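Local coordinates for protein putative 6-phosphogluconolactonase (PDB 3LHI) that probably hydrolyses 6-phosphogluconolactone to 6-phosphogluconate, the second step in the oxidative stage of the pentose phosphate pathway, at residues Leu53-Leu67 against Leu89-Met102. Numbering follows the deposited sequence. Where two conformers were deposited one is given.
Sequences LSQKDLDWKNVGITL and LLKNKAAAAVWIPM
W60 lays its indole on A94: the CA of A94 stands 3.6 Å from the centroid of the five-membered ring of W60 and only 6° off the ring normal, which establishes a CH-pi contact over one face. Followed outward, W60 CB meets the O of K93, CG and CD2 meet A94 CA, CD1 again nears the O of K93, and CE2 and CZ2 rest on A94 CB, while CE3 nears A97 CB. At the ring edge NE1 donates to K56 O at 2.8 Å, the acceptor lying nearly in the ring plane, and L58 CB lies on the opposite face; two faces and the N-H thus fix the indole's rotation. Before it, the S54 carbonyl accepts A94 N in its own plane, on a lone pair, while N92 ND2 gives a nearly straight N-H (172°) to S54 OG, itself also bonded to N51 O.

Beyond W60 the two segments pair as parallel strands: V98 N reaches V63 O (2.9 Å), I65 N donates to V98 O (2.8 Å), and I100 N returns to I65 O. The T66 side chain adds a bond just past the paired residues; chi1 of -163° swings OG1 away from its own amide and onto I100 O (2.8 Å). On the sheet face it shares with W99, I65 presses CD1 against A97 CB at 3.4 Å, tighter than usual, with CG2 meeting L89 CD2, tip to tip. W99 CH2 touches L67 CG, and R86 makes a cation-pi contact with the W99 ring.

Strand 63-71, helix 81-88 and strand 98-99 form a beta-alpha-beta unit, so this parallel pairing closes its crossover. At the exposed end, D57 and K93 are linked through a water rather than directly, so their attraction is probably weak and solvent-mediated, whereas inside, apolar packing and backbone bonds are joined by side-chain bonds at the buried T66 and S54 hydroxyls.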
ATOM      1  N   LEU A  53      -3.342  -6.841 -13.228  1.00 11.13           N
ATOM      2  CA  LEU A  53      -3.588  -7.820 -12.167  1.00 11.61           C
ATOM      3  C   LEU A  53      -5.039  -8.265 -12.195  1.00 10.18           C
ATOM      4  O   LEU A  53      -5.326  -9.458 -11.948  1.00 11.98           O
ATOM      5  CB  LEU A  53      -3.216  -7.232 -10.811  1.00 10.73           C
ATOM      6  CG  LEU A  53      -3.451  -8.113  -9.590  1.00 10.86           C
ATOM      7  CD1 LEU A  53      -2.567  -9.377  -9.683  1.00 13.23           C
ATOM      8  CD2 LEU A  53      -3.140  -7.333  -8.332  1.00 12.25           C
ATOM      9  N   SER A  54      -5.962  -7.338 -12.504  1.00 10.07           N
ATOM     10  CA  SER A  54      -7.390  -7.631 -12.477  1.00 10.57           C
ATOM     11  C   SER A  54      -7.776  -8.742 -13.455  1.00 10.39           C
ATOM     12  O   SER A  54      -8.828  -9.377 -13.292  1.00 11.31           O
ATOM     13  CB  SER A  54      -8.224  -6.384 -12.759  1.00 10.57           C
ATOM     14  OG  SER A  54      -8.221  -6.031 -14.150  1.00 10.91           O
ATOM     15  N   GLN A  55      -6.959  -8.940 -14.487  1.00 11.46           N
ATOM     16  CA  GLN A  55      -7.186  -9.954 -15.521  1.00 11.56           C
ATOM     17  C   GLN A  55      -6.640 -11.314 -15.179  1.00 13.78           C
ATOM     18  O   GLN A  55      -6.914 -12.279 -15.888  1.00 15.61           O
ATOM     19  CB  GLN A  55      -6.583  -9.480 -16.857  1.00 12.23           C
ATOM     20  CG  GLN A  55      -7.254  -8.216 -17.410  1.00 12.85           C
ATOM     21  CD  GLN A  55      -6.642  -7.741 -18.708  1.00 15.62           C
ATOM     22  OE1 GLN A  55      -5.816  -8.424 -19.291  1.00 18.33           O
ATOM     23  NE2 GLN A  55      -7.065  -6.590 -19.163  1.00 19.40           N
ATOM     24  N   LYS A  56      -5.842 -11.417 -14.129  1.00 12.87           N
ATOM     25  CA  LYS A  56      -5.234 -12.690 -13.757  1.00 13.47           C
ATOM     26  C   LYS A  56      -6.315 -13.681 -13.265  1.00 14.06           C
ATOM     27  O   LYS A  56      -7.254 -13.306 -12.498  1.00 15.22           O
ATOM     28  CB  LYS A  56      -4.179 -12.467 -12.668  1.00 15.18           C
ATOM     29  CG  LYS A  56      -2.985 -11.694 -13.104  1.00 15.29           C
ATOM     30  CD  LYS A  56      -2.120 -12.553 -14.025  1.00 17.03           C
ATOM     31  CE  LYS A  56      -0.817 -11.903 -14.351  1.00 18.45           C
ATOM     32  NZ  LYS A  56       0.108 -12.856 -15.102  1.00 24.94           N
ATOM     33  N   ASP A  57      -6.192 -14.926 -13.743  1.00 17.62           N
ATOM     34  CA  ASP A  57      -7.180 -15.974 -13.414  1.00 19.54           C
ATOM     35  C   ASP A  57      -6.833 -16.675 -12.133  1.00 20.66           C
ATOM     36  O   ASP A  57      -6.638 -17.864 -12.096  1.00 28.37           O
ATOM     37  CB  ASP A  57      -7.392 -16.946 -14.574  1.00 25.80           C
ATOM     38  CG  ASP A  57      -8.756 -17.711 -14.504  1.00 31.36           C
ATOM     39  OD1 ASP A  57      -9.796 -17.294 -13.861  1.00 28.37           O
ATOM     40  OD2 ASP A  57      -8.803 -18.741 -15.205  1.00 40.09           O
ATOM     41  N   LEU A  58      -6.810 -15.920 -11.051  1.00 16.85           N
ATOM     42  CA  LEU A  58      -6.602 -16.386  -9.686  1.00 16.47           C
ATOM     43  C   LEU A  58      -7.945 -16.704  -9.058  1.00 16.10           C
ATOM     44  O   LEU A  58      -9.005 -16.238  -9.465  1.00 14.87           O
ATOM     45  CB  LEU A  58      -5.952 -15.230  -8.824  1.00 18.77           C
ATOM     46  CG  LEU A  58      -4.531 -14.840  -9.171  1.00 20.67           C
ATOM     47  CD1 LEU A  58      -4.050 -13.698  -8.353  1.00 21.09           C
ATOM     48  CD2 LEU A  58      -3.573 -16.051  -9.022  1.00 29.14           C
ATOM     49  N   ASP A  59      -7.895 -17.422  -7.941  1.00 14.95           N
ATOM     50  CA  ASP A  59      -9.103 -17.716  -7.157  1.00 14.77           C
ATOM     51  C   ASP A  59      -9.477 -16.520  -6.287  1.00 13.15           C
ATOM     52  O   ASP A  59      -9.385 -16.502  -5.031  1.00 13.77           O
ATOM     53  CB  ASP A  59      -8.841 -18.948  -6.268  1.00 15.60           C
ATOM     54  CG  ASP A  59     -10.078 -19.477  -5.591  1.00 18.73           C
ATOM     55  OD1 ASP A  59     -11.208 -19.156  -5.980  1.00 19.70           O
ATOM     56  OD2 ASP A  59      -9.867 -20.263  -4.615  1.00 21.14           O
ATOM     57  N   TRP A  60      -9.901 -15.454  -6.956  1.00 13.16           N
ATOM     58  CA  TRP A  60     -10.106 -14.170  -6.281  1.00 12.28           C
ATOM     59  C   TRP A  60     -11.145 -14.154  -5.183  1.00 11.17           C
ATOM     60  O   TRP A  60     -11.059 -13.366  -4.268  1.00 12.65           O
ATOM     61  CB  TRP A  60     -10.433 -13.100  -7.335  1.00 13.23           C
ATOM     62  CG  TRP A  60      -9.286 -12.674  -8.180  1.00 11.29           C
ATOM     63  CD1 TRP A  60      -9.105 -12.938  -9.507  1.00 11.94           C
ATOM     64  CD2 TRP A  60      -8.186 -11.829  -7.789  1.00 11.28           C
ATOM     65  NE1 TRP A  60      -7.965 -12.321  -9.971  1.00 12.99           N
ATOM     66  CE2 TRP A  60      -7.403 -11.607  -8.948  1.00 11.64           C
ATOM     67  CE3 TRP A  60      -7.837 -11.177  -6.601  1.00 11.31           C
ATOM     68  CZ2 TRP A  60      -6.264 -10.832  -8.929  1.00 13.09           C
ATOM     69  CZ3 TRP A  60      -6.668 -10.406  -6.589  1.00 13.06           C
ATOM     70  CH2 TRP A  60      -5.919 -10.227  -7.750  1.00 11.58           C
ATOM     71  N   LYS A  61     -12.135 -15.051  -5.251  0.50 12.93           N
ATOM     72  CA  LYS A  61     -13.112 -15.113  -4.175  0.50 13.86           C
ATOM     73  C   LYS A  61     -12.485 -15.449  -2.814  0.50 13.22           C
ATOM     74  O   LYS A  61     -13.104 -15.167  -1.779  0.50 15.26           O
ATOM     75  CB  LYS A  61     -14.203 -16.127  -4.479  0.50 14.92           C
ATOM     76  CG  LYS A  61     -13.727 -17.549  -4.485  0.50 15.13           C
ATOM     77  CD  LYS A  61     -14.836 -18.547  -4.808  0.50 18.00           C
ATOM     78  CE  LYS A  61     -14.462 -20.004  -4.528  0.50 16.02           C
ATOM     79  NZ  LYS A  61     -13.467 -20.571  -5.451  0.50 19.82           N
ATOM     80  N   ASN A  62     -11.293 -16.047  -2.832  1.00 13.67           N
ATOM     81  CA  ASN A  62     -10.542 -16.340  -1.619  1.00 14.01           C
ATOM     82  C   ASN A  62      -9.432 -15.353  -1.348  1.00 14.02           C
ATOM     83  O   ASN A  62      -8.535 -15.641  -0.551  1.00 14.07           O
ATOM     84  CB  ASN A  62     -10.026 -17.789  -1.693  1.00 14.25           C
ATOM     85  CG  ASN A  62     -11.152 -18.782  -1.394  1.00 16.95           C
ATOM     86  OD1 ASN A  62     -11.938 -18.578  -0.460  1.00 18.70           O
ATOM     87  ND2 ASN A  62     -11.288 -19.796  -2.225  1.00 19.14           N
ATOM     88  N   VAL A  63      -9.473 -14.191  -1.998  1.00 12.02           N
ATOM     89  CA  VAL A  63      -8.489 -13.138  -1.785  1.00 10.91           C
ATOM     90  C   VAL A  63      -9.205 -11.928  -1.228  1.00 11.86           C
ATOM     91  O   VAL A  63     -10.216 -11.456  -1.782  1.00 13.70           O
ATOM     92  CB  VAL A  63      -7.789 -12.765  -3.092  1.00 11.13           C
ATOM     93  CG1 VAL A  63      -6.775 -11.621  -2.861  1.00 13.39           C
ATOM     94  CG2 VAL A  63      -7.121 -13.993  -3.704  1.00 13.42           C
ATOM     95  N   GLY A  64      -8.718 -11.417  -0.110  1.00 11.86           N
ATOM     96  CA  GLY A  64      -9.157 -10.128   0.416  1.00 12.10           C
ATOM     97  C   GLY A  64      -8.256  -9.053  -0.129  1.00 11.29           C
ATOM     98  O   GLY A  64      -7.063  -9.276  -0.241  1.00 13.39           O
ATOM     99  N   ILE A  65      -8.843  -7.918  -0.516  1.00 11.55           N
ATOM    100  CA  ILE A  65      -8.076  -6.775  -0.996  1.00 11.48           C
ATOM    101  C   ILE A  65      -8.376  -5.589  -0.094  1.00 10.07           C
ATOM    102  O   ILE A  65      -9.520  -5.334   0.279  1.00 11.32           O
ATOM    103  CB  ILE A  65      -8.407  -6.413  -2.487  1.00 11.22           C
ATOM    104  CG1 ILE A  65      -8.079  -7.600  -3.377  1.00 11.13           C
ATOM    105  CG2 ILE A  65      -7.574  -5.151  -2.899  1.00 12.45           C
ATOM    106  CD1 ILE A  65      -8.337  -7.393  -4.853  1.00 12.88           C
ATOM    107  N   THR A  66      -7.326  -4.863   0.247  1.00 11.31           N
ATOM    108  CA  THR A  66      -7.437  -3.685   1.063  1.00 11.48           C
ATOM    109  C   THR A  66      -6.349  -2.691   0.655  1.00 10.60           C
ATOM    110  O   THR A  66      -5.659  -2.856  -0.347  1.00 11.11           O
ATOM    111  CB  THR A  66      -7.300  -4.077   2.546  1.00 11.65           C
ATOM    112  OG1 THR A  66      -7.799  -3.004   3.382  1.00 13.03           O
ATOM    113  CG2 THR A  66      -5.858  -4.469   2.976  1.00 14.78           C
ATOM    114  N   LEU A  67      -6.252  -1.631   1.441  1.00 11.31           N
ATOM    115  CA  LEU A  67      -5.322  -0.542   1.211  1.00 11.00           C
ATOM    116  C   LEU A  67      -4.188  -0.460   2.191  1.00 10.24           C
ATOM    117  O   LEU A  67      -4.390  -0.745   3.376  1.00 13.03           O
ATOM    118  CB  LEU A  67      -6.093   0.783   1.304  1.00 11.36           C
ATOM    119  CG  LEU A  67      -7.220   0.979   0.338  1.00 13.99           C
ATOM    120  CD1 LEU A  67      -8.092   2.193   0.681  1.00 15.75           C
ATOM    121  CD2 LEU A  67      -6.660   1.100  -1.046  1.00 15.69           C
ATOM    122  N   LEU A  89      -9.130  -1.636 -10.122  1.00  9.42           N
ATOM    123  CA  LEU A  89      -8.723  -2.986  -9.732  1.00  9.62           C
ATOM    124  C   LEU A  89      -9.883  -3.959  -9.561  1.00 10.68           C
ATOM    125  O   LEU A  89      -9.758  -5.096  -9.985  1.00 10.79           O
ATOM    126  CB  LEU A  89      -7.902  -2.909  -8.417  1.00  9.58           C
ATOM    127  CG  LEU A  89      -7.384  -4.281  -7.885  1.00 10.52           C
ATOM    128  CD1 LEU A  89      -6.524  -5.063  -8.903  1.00 12.09           C
ATOM    129  CD2 LEU A  89      -6.574  -4.017  -6.558  1.00 12.98           C
ATOM    130  N   LEU A  90     -10.960  -3.535  -8.914  1.00  9.99           N
ATOM    131  CA  LEU A  90     -12.058  -4.465  -8.584  1.00 10.33           C
ATOM    132  C   LEU A  90     -13.012  -4.585  -9.766  1.00 10.57           C
ATOM    133  O   LEU A  90     -14.150  -4.119  -9.741  1.00 11.75           O
ATOM    134  CB  LEU A  90     -12.776  -4.037  -7.321  1.00 10.88           C
ATOM    135  CG  LEU A  90     -11.898  -3.921  -6.060  1.00 11.47           C
ATOM    136  CD1 LEU A  90     -12.736  -3.458  -4.888  1.00 12.50           C
ATOM    137  CD2 LEU A  90     -11.135  -5.210  -5.728  1.00 13.82           C
ATOM    138  N   LYS A  91     -12.490  -5.225 -10.791  1.00 11.78           N
ATOM    139  CA  LYS A  91     -13.122  -5.376 -12.112  1.00 12.49           C
ATOM    140  C   LYS A  91     -12.497  -6.601 -12.722  1.00 11.04           C
ATOM    141  O   LYS A  91     -11.504  -7.139 -12.256  1.00 11.24           O
ATOM    142  CB  LYS A  91     -12.901  -4.149 -12.981  1.00 14.05           C
ATOM    143  CG  LYS A  91     -11.487  -3.962 -13.353  1.00 15.84           C
ATOM    144  CD  LYS A  91     -11.257  -2.697 -14.168  1.00 19.12           C
ATOM    145  CE  LYS A  91      -9.820  -2.760 -14.773  1.00 16.87           C
ATOM    146  NZ  LYS A  91      -9.192  -1.456 -15.033  1.00 21.43           N
ATOM    147  N   ASN A  92     -13.052  -7.047 -13.873  1.00 12.50           N
ATOM    148  CA  ASN A  92     -12.548  -8.254 -14.524  1.00 11.63           C
ATOM    149  C   ASN A  92     -12.576  -9.412 -13.489  1.00 10.05           C
ATOM    150  O   ASN A  92     -13.519  -9.479 -12.709  1.00 12.75           O
ATOM    151  CB  ASN A  92     -11.175  -8.032 -15.155  1.00 10.72           C
ATOM    152  CG  ASN A  92     -11.192  -6.979 -16.242  1.00 11.68           C
ATOM    153  OD1 ASN A  92     -12.094  -6.954 -17.086  1.00 13.38           O
ATOM    154  ND2 ASN A  92     -10.189  -6.102 -16.229  1.00 12.86           N
ATOM    155  N   LYS A  93     -11.593 -10.300 -13.498  1.00 11.78           N
ATOM    156  CA  LYS A  93     -11.636 -11.448 -12.628  1.00 11.02           C
ATOM    157  C   LYS A  93     -11.549 -11.009 -11.131  1.00 11.97           C
ATOM    158  O   LYS A  93     -12.133 -11.641 -10.268  1.00 12.35           O
ATOM    159  CB  LYS A  93     -10.489 -12.404 -12.955  1.00 14.41           C
ATOM    160  CG  LYS A  93     -10.447 -12.916 -14.413  1.00 20.48           C
ATOM    161  CD  LYS A  93     -11.519 -13.777 -14.708  1.00 21.44           C
ATOM    162  CE  LYS A  93     -11.212 -14.608 -16.046  1.00 26.84           C
ATOM    163  NZ  LYS A  93     -12.381 -15.394 -16.438  1.00 34.70           N
ATOM    164  N   ALA A  94     -10.838  -9.912 -10.849  1.00 10.42           N
ATOM    165  CA  ALA A  94     -10.639  -9.465  -9.490  1.00 10.38           C
ATOM    166  C   ALA A  94     -11.896  -8.835  -8.890  1.00 11.09           C
ATOM    167  O   ALA A  94     -11.919  -8.551  -7.686  1.00 11.63           O
ATOM    168  CB  ALA A  94      -9.452  -8.489  -9.416  1.00 10.42           C
ATOM    169  N   ALA A  95     -12.963  -8.582  -9.671  1.00 11.46           N
ATOM    170  CA  ALA A  95     -14.204  -8.084  -9.093  1.00 11.87           C
ATOM    171  C   ALA A  95     -14.762  -9.055  -8.020  1.00 11.24           C
ATOM    172  O   ALA A  95     -15.475  -8.578  -7.131  1.00 13.80           O
ATOM    173  CB  ALA A  95     -15.268  -7.892 -10.176  1.00 14.45           C
ATOM    174  N   ALA A  96     -14.366 -10.324  -8.081  1.00 11.76           N
ATOM    175  CA  ALA A  96     -14.826 -11.337  -7.114  1.00 13.13           C
ATOM    176  C   ALA A  96     -14.085 -11.258  -5.789  1.00 13.04           C
ATOM    177  O   ALA A  96     -14.410 -11.964  -4.844  1.00 14.54           O
ATOM    178  CB  ALA A  96     -14.645 -12.714  -7.696  1.00 14.67           C
ATOM    179  N   ALA A  97     -13.027 -10.462  -5.692  1.00 11.34           N
ATOM    180  CA  ALA A  97     -12.300 -10.316  -4.419  1.00 11.43           C
ATOM    181  C   ALA A  97     -13.168  -9.800  -3.306  1.00 12.41           C
ATOM    182  O   ALA A  97     -14.126  -9.078  -3.513  1.00 13.33           O
ATOM    183  CB  ALA A  97     -11.090  -9.404  -4.621  1.00 11.55           C
ATOM    184  N   VAL A  98     -12.754 -10.097  -2.085  1.00 13.11           N
ATOM    185  CA  VAL A  98     -13.446  -9.590  -0.913  1.00 13.78           C
ATOM    186  C   VAL A  98     -12.780  -8.258  -0.494  1.00 12.63           C
ATOM    187  O   VAL A  98     -11.621  -8.236  -0.183  1.00 14.91           O
ATOM    188  CB  VAL A  98     -13.347 -10.618   0.229  1.00 15.90           C
ATOM    189  CG1 VAL A  98     -14.038 -10.078   1.492  1.00 22.41           C
ATOM    190  CG2 VAL A  98     -13.916 -11.973  -0.143  1.00 22.55           C
ATOM    191  N   TRP A  99     -13.531  -7.187  -0.441  1.00 12.43           N
ATOM    192  CA  TRP A  99     -13.036  -5.878  -0.019  1.00 13.25           C
ATOM    193  C   TRP A  99     -12.982  -5.765   1.467  1.00 11.97           C
ATOM    194  O   TRP A  99     -13.973  -6.049   2.137  1.00 15.26           O
ATOM    195  CB  TRP A  99     -13.894  -4.749  -0.602  1.00 13.66           C
ATOM    196  CG  TRP A  99     -13.450  -3.402  -0.219  1.00 13.36           C
ATOM    197  CD1 TRP A  99     -14.143  -2.513   0.537  1.00 14.85           C
ATOM    198  CD2 TRP A  99     -12.257  -2.753  -0.597  1.00 13.52           C
ATOM    199  NE1 TRP A  99     -13.449  -1.373   0.694  1.00 16.08           N
ATOM    200  CE2 TRP A  99     -12.275  -1.470   0.012  1.00 13.67           C
ATOM    201  CE3 TRP A  99     -11.141  -3.133  -1.323  1.00 13.05           C
ATOM    202  CZ2 TRP A  99     -11.260  -0.577  -0.134  1.00 14.75           C
ATOM    203  CZ3 TRP A  99     -10.092  -2.217  -1.429  1.00 14.08           C
ATOM    204  CH2 TRP A  99     -10.187  -0.956  -0.842  1.00 14.93           C
ATOM    205  N   ILE A 100     -11.812  -5.401   1.989  1.00 11.81           N
ATOM    206  CA  ILE A 100     -11.636  -5.173   3.425  1.00 12.26           C
ATOM    207  C   ILE A 100     -11.512  -3.643   3.612  1.00 12.97           C
ATOM    208  O   ILE A 100     -10.556  -3.015   3.175  1.00 12.52           O
ATOM    209  CB  ILE A 100     -10.368  -5.893   3.963  1.00 12.26           C
ATOM    210  CG1 ILE A 100     -10.407  -7.408   3.681  1.00 12.99           C
ATOM    211  CG2 ILE A 100     -10.202  -5.570   5.468  1.00 15.35           C
ATOM    212  CD1 ILE A 100      -9.057  -8.091   3.848  1.00 15.10           C
ATOM    213  N   PRO A 101     -12.551  -3.008   4.184  1.00 14.13           N
ATOM    214  CA  PRO A 101     -12.633  -1.548   4.166  1.00 13.65           C
ATOM    215  C   PRO A 101     -11.720  -0.858   5.133  1.00 12.87           C
ATOM    216  O   PRO A 101     -11.400  -1.401   6.226  1.00 14.34           O
ATOM    217  CB  PRO A 101     -14.074  -1.285   4.523  1.00 16.26           C
ATOM    218  CG  PRO A 101     -14.397  -2.406   5.469  1.00 16.49           C
ATOM    219  CD  PRO A 101     -13.752  -3.618   4.819  1.00 16.51           C
HETATM  220  N   MSE A 102     -11.355   0.363   4.761  0.60 13.15           N
HETATM  221  CA  MSE A 102     -10.605   1.286   5.585  0.60 13.03           C
HETATM  222  C   MSE A 102     -11.465   2.476   6.083  0.60 13.45           C
HETATM  223  O   MSE A 102     -11.267   2.978   7.185  0.60 15.47           O
HETATM  224  CB  MSE A 102      -9.400   1.796   4.793  0.60 16.30           C
HETATM  225  CG  MSE A 102      -8.286   0.771   4.538  0.60 19.53           C
HETATM  226 SE   MSE A 102      -7.166   0.526   6.125  0.45 15.01          SE
HETATM  227  CE  MSE A 102      -5.679   1.756   5.622  0.60 15.43           C
TER
HETATM  228  O   HOH W   1     -12.321 -17.501 -14.391  1.00 50.63           O